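Local coordinates for protein nicotinate phosphoribosyltransferase (Saccharomyces cerevisiae, PDB 1VLP) that catalyses the first step of NAD biosynthesis from nicotinic acid, the ATP-dependent transfer of a phosphoribosyl group from phosphoribosyl diphosphate to nicotinate, giving nicotinate ribonucleotide, at residues Leu65-Gln68 with Phe69-Gly73; Ser320-Tyr323 with His324-Lys328. One frame throughout, in Å; residues are numbered along the deposited sequence.

Contact 1 (Leu65-Gln68 with Phe69-Gly73); sequences LKEQ and FSYLG
Tyr71 lays its ring beside Glu67, one turn earlier in the same helix, so that Glu67 CG comes 3.3 Å from Tyr71 CZ. The carboxylate plane runs within 10° of the ring plane. Glu67 reaches this place because its CG stands anti to the backbone N (chi1 -174°) and the chain stays extended beyond it. Over one face of the Tyr71 ring, Glu67 O lies 3.4 Å from the plane, offset toward the rim. Glu67 O is gripped twice: Tyr71 N donates to it in the carbonyl plane at 3.2 Å, and Ser70 OG at 2.6 Å. Serine suits an exposed position near a helix end, since its short hydroxyl can fold back onto the preceding turn. Gln68 brings its amide to the edge of the tyrosine, NE2 3.7 Å from Tyr71 CE2, with the two planes almost perpendicular. The polar ends are fixed by the N-terminal segment: Glu67 bonds Ser14 and, through its other oxygen, a histidine of the expression tag, His11; Tyr71 OH bonds the carbonyl of Ser14, and Gln68 the backbone of Glu15 and Val17. With an alanine here in place of Tyr71, the Ser14 carbonyl would probably lose its hydroxyl partner, and a gap is likely to open beside Glu67 CG and the Gln68 amide. On another side of the helix, Leu65 CD2 packs 3.8 Å from Phe69 CE1, apolar groups suited to a buried face. Leu65 and Phe69 settle against strands 113-120 and 126-134 and, with Gln68 and Leu72, against helix 144-159.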
ATOM      1  N   LEU A  65      -1.435  10.639 -19.583  1.00  2.00           N
ATOM      2  CA  LEU A  65      -2.130  10.413 -18.321  1.00  2.64           C
ATOM      3  C   LEU A  65      -3.615  10.648 -18.441  1.00  2.83           C
ATOM      4  O   LEU A  65      -4.413   9.884 -17.903  1.00  4.74           O
ATOM      5  CB  LEU A  65      -1.525  11.271 -17.194  1.00  3.26           C
ATOM      6  CG  LEU A  65      -0.202  10.683 -16.633  1.00  4.57           C
ATOM      7  CD1 LEU A  65       0.460  11.776 -15.734  1.00  2.00           C
ATOM      8  CD2 LEU A  65      -0.397   9.425 -15.890  1.00  3.79           C
ATOM      9  N   LYS A  66      -4.007  11.727 -19.090  1.00  2.47           N
ATOM     10  CA  LYS A  66      -5.423  12.036 -19.240  1.00  2.52           C
ATOM     11  C   LYS A  66      -6.140  10.840 -19.924  1.00  2.00           C
ATOM     12  O   LYS A  66      -7.203  10.386 -19.474  1.00  2.84           O
ATOM     13  CB  LYS A  66      -5.583  13.328 -20.068  1.00  4.50           C
ATOM     14  CG  LYS A  66      -6.948  13.708 -20.356  1.00 13.67           C
ATOM     15  CD  LYS A  66      -7.041  15.135 -20.921  1.00 18.76           C
ATOM     16  CE  LYS A  66      -8.443  15.392 -21.498  1.00 29.60           C
ATOM     17  NZ  LYS A  66      -9.509  15.127 -20.511  1.00 33.82           N
ATOM     18  N   GLU A  67      -5.513  10.328 -20.983  1.00  4.46           N
ATOM     19  CA  GLU A  67      -6.035   9.154 -21.677  1.00  2.00           C
ATOM     20  C   GLU A  67      -6.126   7.908 -20.786  1.00  3.45           C
ATOM     21  O   GLU A  67      -7.167   7.258 -20.699  1.00  4.70           O
ATOM     22  CB  GLU A  67      -5.236   8.917 -22.957  1.00  4.52           C
ATOM     23  CG  GLU A  67      -5.776   7.821 -23.829  1.00  6.35           C
ATOM     24  CD  GLU A  67      -5.179   7.922 -25.218  1.00  7.50           C
ATOM     25  OE1 GLU A  67      -4.003   7.549 -25.378  1.00  4.25           O
ATOM     26  OE2 GLU A  67      -5.864   8.400 -26.149  1.00  7.76           O
ATOM     27  N   GLN A  68      -5.030   7.579 -20.114  1.00  2.00           N
ATOM     28  CA  GLN A  68      -4.923   6.418 -19.250  1.00  3.36           C
ATOM     29  C   GLN A  68      -5.927   6.455 -18.077  1.00  2.00           C
ATOM     30  O   GLN A  68      -6.546   5.454 -17.732  1.00  2.97           O
ATOM     31  CB  GLN A  68      -3.469   6.229 -18.786  1.00  2.45           C
ATOM     32  CG  GLN A  68      -2.510   5.851 -19.892  1.00  7.13           C
ATOM     33  CD  GLN A  68      -2.689   4.457 -20.435  1.00  6.94           C
ATOM     34  OE1 GLN A  68      -3.010   3.546 -19.701  1.00  4.28           O
ATOM     35  NE2 GLN A  68      -2.452   4.291 -21.717  1.00  4.48           N
ATOM     36  N   PHE A  69      -6.109   7.640 -17.493  1.00  2.80           N
ATOM     37  CA  PHE A  69      -7.077   7.782 -16.436  1.00  3.81           C
ATOM     38  C   PHE A  69      -8.464   7.478 -16.973  1.00  4.40           C
ATOM     39  O   PHE A  69      -9.261   6.835 -16.283  1.00  2.92           O
ATOM     40  CB  PHE A  69      -7.073   9.181 -15.824  1.00  5.61           C
ATOM     41  CG  PHE A  69      -5.817   9.557 -15.050  1.00  3.78           C
ATOM     42  CD1 PHE A  69      -4.792   8.650 -14.751  1.00  2.00           C
ATOM     43  CD2 PHE A  69      -5.655  10.872 -14.631  1.00  4.12           C
ATOM     44  CE1 PHE A  69      -3.677   9.035 -14.005  1.00  7.31           C
ATOM     45  CE2 PHE A  69      -4.534  11.266 -13.914  1.00  6.03           C
ATOM     46  CZ  PHE A  69      -3.537  10.352 -13.619  1.00  5.50           C
ATOM     47  N   SER A  70      -8.780   7.965 -18.177  1.00  4.10           N
ATOM     48  CA  SER A  70     -10.118   7.722 -18.715  1.00  4.32           C
ATOM     49  C   SER A  70     -10.392   6.223 -18.894  1.00  2.00           C
ATOM     50  O   SER A  70     -11.510   5.748 -18.718  1.00  2.00           O
ATOM     51  CB  SER A  70     -10.337   8.487 -20.016  1.00  5.36           C
ATOM     52  OG  SER A  70      -9.633   7.907 -21.115  1.00  4.96           O
ATOM     53  N   TYR A  71      -9.354   5.468 -19.293  1.00  2.00           N
ATOM     54  CA  TYR A  71      -9.483   4.039 -19.516  1.00  2.00           C
ATOM     55  C   TYR A  71      -9.876   3.267 -18.262  1.00  2.47           C
ATOM     56  O   TYR A  71     -10.455   2.187 -18.321  1.00  3.17           O
ATOM     57  CB  TYR A  71      -8.161   3.472 -20.011  1.00  3.11           C
ATOM     58  CG  TYR A  71      -7.691   3.925 -21.374  1.00  2.00           C
ATOM     59  CD1 TYR A  71      -8.577   4.468 -22.359  1.00  3.01           C
ATOM     60  CD2 TYR A  71      -6.368   3.752 -21.719  1.00  3.11           C
ATOM     61  CE1 TYR A  71      -8.119   4.822 -23.637  1.00  2.00           C
ATOM     62  CE2 TYR A  71      -5.905   4.122 -22.984  1.00  4.13           C
ATOM     63  CZ  TYR A  71      -6.764   4.633 -23.938  1.00  2.51           C
ATOM     64  OH  TYR A  71      -6.269   4.998 -25.165  1.00  2.00           O
ATOM     65  N   LEU A  72      -9.571   3.814 -17.111  1.00  2.00           N
ATOM     66  CA  LEU A  72     -10.022   3.172 -15.856  1.00  3.43           C
ATOM     67  C   LEU A  72     -11.527   3.006 -15.824  1.00  4.40           C
ATOM     68  O   LEU A  72     -12.052   2.078 -15.212  1.00  4.93           O
ATOM     69  CB  LEU A  72      -9.580   3.999 -14.647  1.00  3.88           C
ATOM     70  CG  LEU A  72      -8.070   4.156 -14.511  1.00  7.26           C
ATOM     71  CD1 LEU A  72      -7.747   5.034 -13.303  1.00  8.11           C
ATOM     72  CD2 LEU A  72      -7.293   2.804 -14.423  1.00  6.73           C
ATOM     73  N   GLY A  73     -12.233   3.933 -16.458  1.00  2.35           N
ATOM     74  CA  GLY A  73     -13.673   3.819 -16.564  1.00  2.43           C
ATOM     75  C   GLY A  73     -14.207   2.660 -17.423  1.00  2.54           C
ATOM     76  O   GLY A  73     -15.406   2.378 -17.411  1.00  3.04           O
TER

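Contact 2 (Ser320-Tyr323 with His324-Lys328); sequences SHHY and HDVLK
His321 O accepts two backbone N-H groups, from Asp325 N at 3.0 Å and from Val326 N at 3.2 Å. The second bond, five residues along, is the straighter and runs nearly along the C=O axis, whereas Asp325 N approaches 34° out of the carbonyl plane. His322 O repeats the pattern: Leu327 N bonds it at 2.9 Å, while Val326 N gives only a weak bond. The helix has therefore widened into a pi-type turn. On its outer side, His321 ND1 donates to Asp325 OD2 at 2.8 Å, using the anti lone pair of that oxygen. The carboxylate oxygen sits at the edge of the imidazole, near its plane, although the two planes are 71° apart. His321 CG lies anti to the backbone N (chi1 168°), which swings the ring along the helix toward the aspartate. A charged or polar pair suits this exposed surface, and the carboxylate would probably favour a protonated imidazole. Inward, Leu327 CD1 touches two rings, lying 3.6 Å from His322 CD2 and 3.9 Å from Tyr323 CD1; a branched apolar side chain fills the space between them. His322 NE2 is held by the carbonyl of Phe294, and Tyr323 also packs on Leu329 and Met359. Lys328 curls back so that its NZ bonds Asp325 O at 2.8 Å, placing a positive charge by carbonyls at the helix C-terminal end, where its own phi turns positive. A pi-type turn thus closes helix 312-326, the helix of the beta-alpha-beta unit between parallel strands 304-307 and 335-338.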
ATOM      1  N   SER A 320       7.150  -6.417  21.654  1.00  2.00           N
ATOM      2  CA  SER A 320       7.525  -7.624  22.375  1.00  2.00           C
ATOM      3  C   SER A 320       7.161  -7.536  23.840  1.00  2.00           C
ATOM      4  O   SER A 320       6.543  -8.444  24.391  1.00  2.69           O
ATOM      5  CB  SER A 320       9.036  -7.911  22.216  1.00  2.00           C
ATOM      6  OG  SER A 320       9.434  -9.007  23.016  1.00  2.00           O
ATOM      7  N   HIS A 321       7.531  -6.430  24.484  1.00  2.00           N
ATOM      8  CA  HIS A 321       7.130  -6.189  25.870  1.00  2.00           C
ATOM      9  C   HIS A 321       5.611  -6.243  26.005  1.00  2.00           C
ATOM     10  O   HIS A 321       5.098  -6.825  26.927  1.00  2.00           O
ATOM     11  CB  HIS A 321       7.662  -4.831  26.339  1.00  2.00           C
ATOM     12  CG  HIS A 321       7.067  -4.373  27.653  1.00  5.97           C
ATOM     13  ND1 HIS A 321       7.320  -5.028  28.828  1.00  8.00           N
ATOM     14  CD2 HIS A 321       6.222  -3.358  27.960  1.00  8.41           C
ATOM     15  CE1 HIS A 321       6.659  -4.452  29.817  1.00  3.48           C
ATOM     16  NE2 HIS A 321       5.998  -3.415  29.324  1.00  4.32           N
ATOM     17  N   HIS A 322       4.890  -5.629  25.074  1.00  2.00           N
ATOM     18  CA  HIS A 322       3.438  -5.672  25.160  1.00  2.42           C
ATOM     19  C   HIS A 322       2.918  -7.086  25.108  1.00  2.00           C
ATOM     20  O   HIS A 322       2.124  -7.478  25.947  1.00  2.00           O
ATOM     21  CB  HIS A 322       2.776  -4.859  24.080  1.00  2.22           C
ATOM     22  CG  HIS A 322       1.296  -4.729  24.270  1.00  2.72           C
ATOM     23  ND1 HIS A 322       0.738  -3.885  25.212  1.00  4.26           N
ATOM     24  CD2 HIS A 322       0.267  -5.350  23.650  1.00  2.00           C
ATOM     25  CE1 HIS A 322      -0.585  -3.984  25.137  1.00  2.00           C
ATOM     26  NE2 HIS A 322      -0.889  -4.850  24.188  1.00  3.09           N
ATOM     27  N   TYR A 323       3.338  -7.856  24.121  1.00  2.00           N
ATOM     28  CA  TYR A 323       2.794  -9.195  23.962  1.00  2.00           C
ATOM     29  C   TYR A 323       3.230 -10.179  25.085  1.00  2.00           C
ATOM     30  O   TYR A 323       2.402 -10.919  25.613  1.00  2.00           O
ATOM     31  CB  TYR A 323       3.213  -9.753  22.622  1.00  2.00           C
ATOM     32  CG  TYR A 323       2.369  -9.404  21.412  1.00  2.00           C
ATOM     33  CD1 TYR A 323       0.982  -9.610  21.411  1.00  2.00           C
ATOM     34  CD2 TYR A 323       2.969  -8.960  20.225  1.00  2.00           C
ATOM     35  CE1 TYR A 323       0.207  -9.347  20.285  1.00  2.00           C
ATOM     36  CE2 TYR A 323       2.230  -8.693  19.109  1.00  2.00           C
ATOM     37  CZ  TYR A 323       0.843  -8.897  19.115  1.00  2.00           C
ATOM     38  OH  TYR A 323       0.145  -8.629  17.925  1.00  2.75           O
ATOM     39  N   HIS A 324       4.493 -10.142  25.453  0.50  2.00           N
ATOM     40  CA  HIS A 324       5.034 -11.160  26.334  0.50  2.00           C
ATOM     41  C   HIS A 324       4.865 -10.837  27.803  0.50  2.00           C
ATOM     42  O   HIS A 324       4.542 -11.691  28.598  0.50  2.00           O
ATOM     43  CB  HIS A 324       6.541 -11.325  26.061  0.50  2.21           C
ATOM     44  CG  HIS A 324       7.204 -12.426  26.852  0.50  2.00           C
ATOM     45  ND1 HIS A 324       6.841 -13.752  26.731  0.50  2.00           N
ATOM     46  CD2 HIS A 324       8.247 -12.405  27.719  0.50 10.08           C
ATOM     47  CE1 HIS A 324       7.610 -14.496  27.513  0.50  2.00           C
ATOM     48  NE2 HIS A 324       8.471 -13.706  28.124  0.50  2.00           N
ATOM     49  N   ASP A 325       5.052  -9.576  28.133  1.00  2.00           N
ATOM     50  CA  ASP A 325       4.949  -9.085  29.500  1.00  2.00           C
ATOM     51  C   ASP A 325       3.539  -8.638  29.863  1.00  4.35           C
ATOM     52  O   ASP A 325       3.026  -9.062  30.915  1.00  5.89           O
ATOM     53  CB  ASP A 325       5.954  -7.957  29.761  1.00  5.57           C
ATOM     54  CG  ASP A 325       7.437  -8.430  29.695  1.00  7.05           C
ATOM     55  OD1 ASP A 325       7.694  -9.637  29.850  1.00  6.61           O
ATOM     56  OD2 ASP A 325       8.319  -7.565  29.471  1.00 12.59           O
ATOM     57  N   VAL A 326       2.904  -7.797  29.048  1.00  2.00           N
ATOM     58  CA  VAL A 326       1.588  -7.284  29.410  1.00  2.90           C
ATOM     59  C   VAL A 326       0.521  -8.321  29.159  1.00  3.34           C
ATOM     60  O   VAL A 326      -0.340  -8.565  30.012  1.00  2.00           O
ATOM     61  CB  VAL A 326       1.277  -5.962  28.700  1.00  2.80           C
ATOM     62  CG1 VAL A 326      -0.088  -5.425  29.127  1.00  4.76           C
ATOM     63  CG2 VAL A 326       2.400  -4.910  29.033  1.00  4.70           C
ATOM     64  N   LEU A 327       0.564  -8.916  27.978  1.00  3.62           N
ATOM     65  CA  LEU A 327      -0.426  -9.904  27.573  1.00  3.80           C
ATOM     66  C   LEU A 327      -0.039 -11.333  27.891  1.00  4.97           C
ATOM     67  O   LEU A 327      -0.847 -12.226  27.686  1.00  2.44           O
ATOM     68  CB  LEU A 327      -0.730  -9.776  26.066  1.00  2.00           C
ATOM     69  CG  LEU A 327      -1.265  -8.405  25.604  1.00  2.00           C
ATOM     70  CD1 LEU A 327      -1.551  -8.454  24.084  1.00  3.82           C
ATOM     71  CD2 LEU A 327      -2.498  -8.047  26.390  1.00  4.15           C
ATOM     72  N   LYS A 328       1.174 -11.552  28.402  1.00  2.09           N
ATOM     73  CA  LYS A 328       1.587 -12.875  28.886  1.00  4.52           C
ATOM     74  C   LYS A 328       1.513 -13.943  27.809  1.00  4.66           C
ATOM     75  O   LYS A 328       1.238 -15.115  28.109  1.00  6.33           O
ATOM     76  CB  LYS A 328       0.759 -13.274  30.135  1.00  2.42           C
ATOM     77  CG  LYS A 328       1.172 -12.573  31.389  1.00 11.82           C
ATOM     78  CD  LYS A 328       0.860 -11.158  31.402  1.00 21.79           C
ATOM     79  CE  LYS A 328       0.867 -10.612  32.831  1.00 29.17           C
ATOM     80  NZ  LYS A 328       1.025  -9.121  32.866  1.00 32.85           N
TER

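Contacts 1 and 2 lie on opposite sides of the chain's centre, their own centres 49 Å apart and their nearest atoms about 35 Å apart, so neither touches the other. Contact 1 comes first along the chain, at the end of helix 59-71 in the N-terminal domain of the family, beside strands 113-120 and 126-134. Contact 2 follows in the part related to TIM barrels, where helix 312-326 connects neighbouring parallel strands 304-307 and 335-338. They share no helix or strand. Contact 1 is packing away from the substrate-binding residues, whereas contact 2 ends a barrel-type helix whose preceding strand, 304-307, carries Arg306, which probably binds nicotinate, about 10 Å from Tyr323, side chain to side chain.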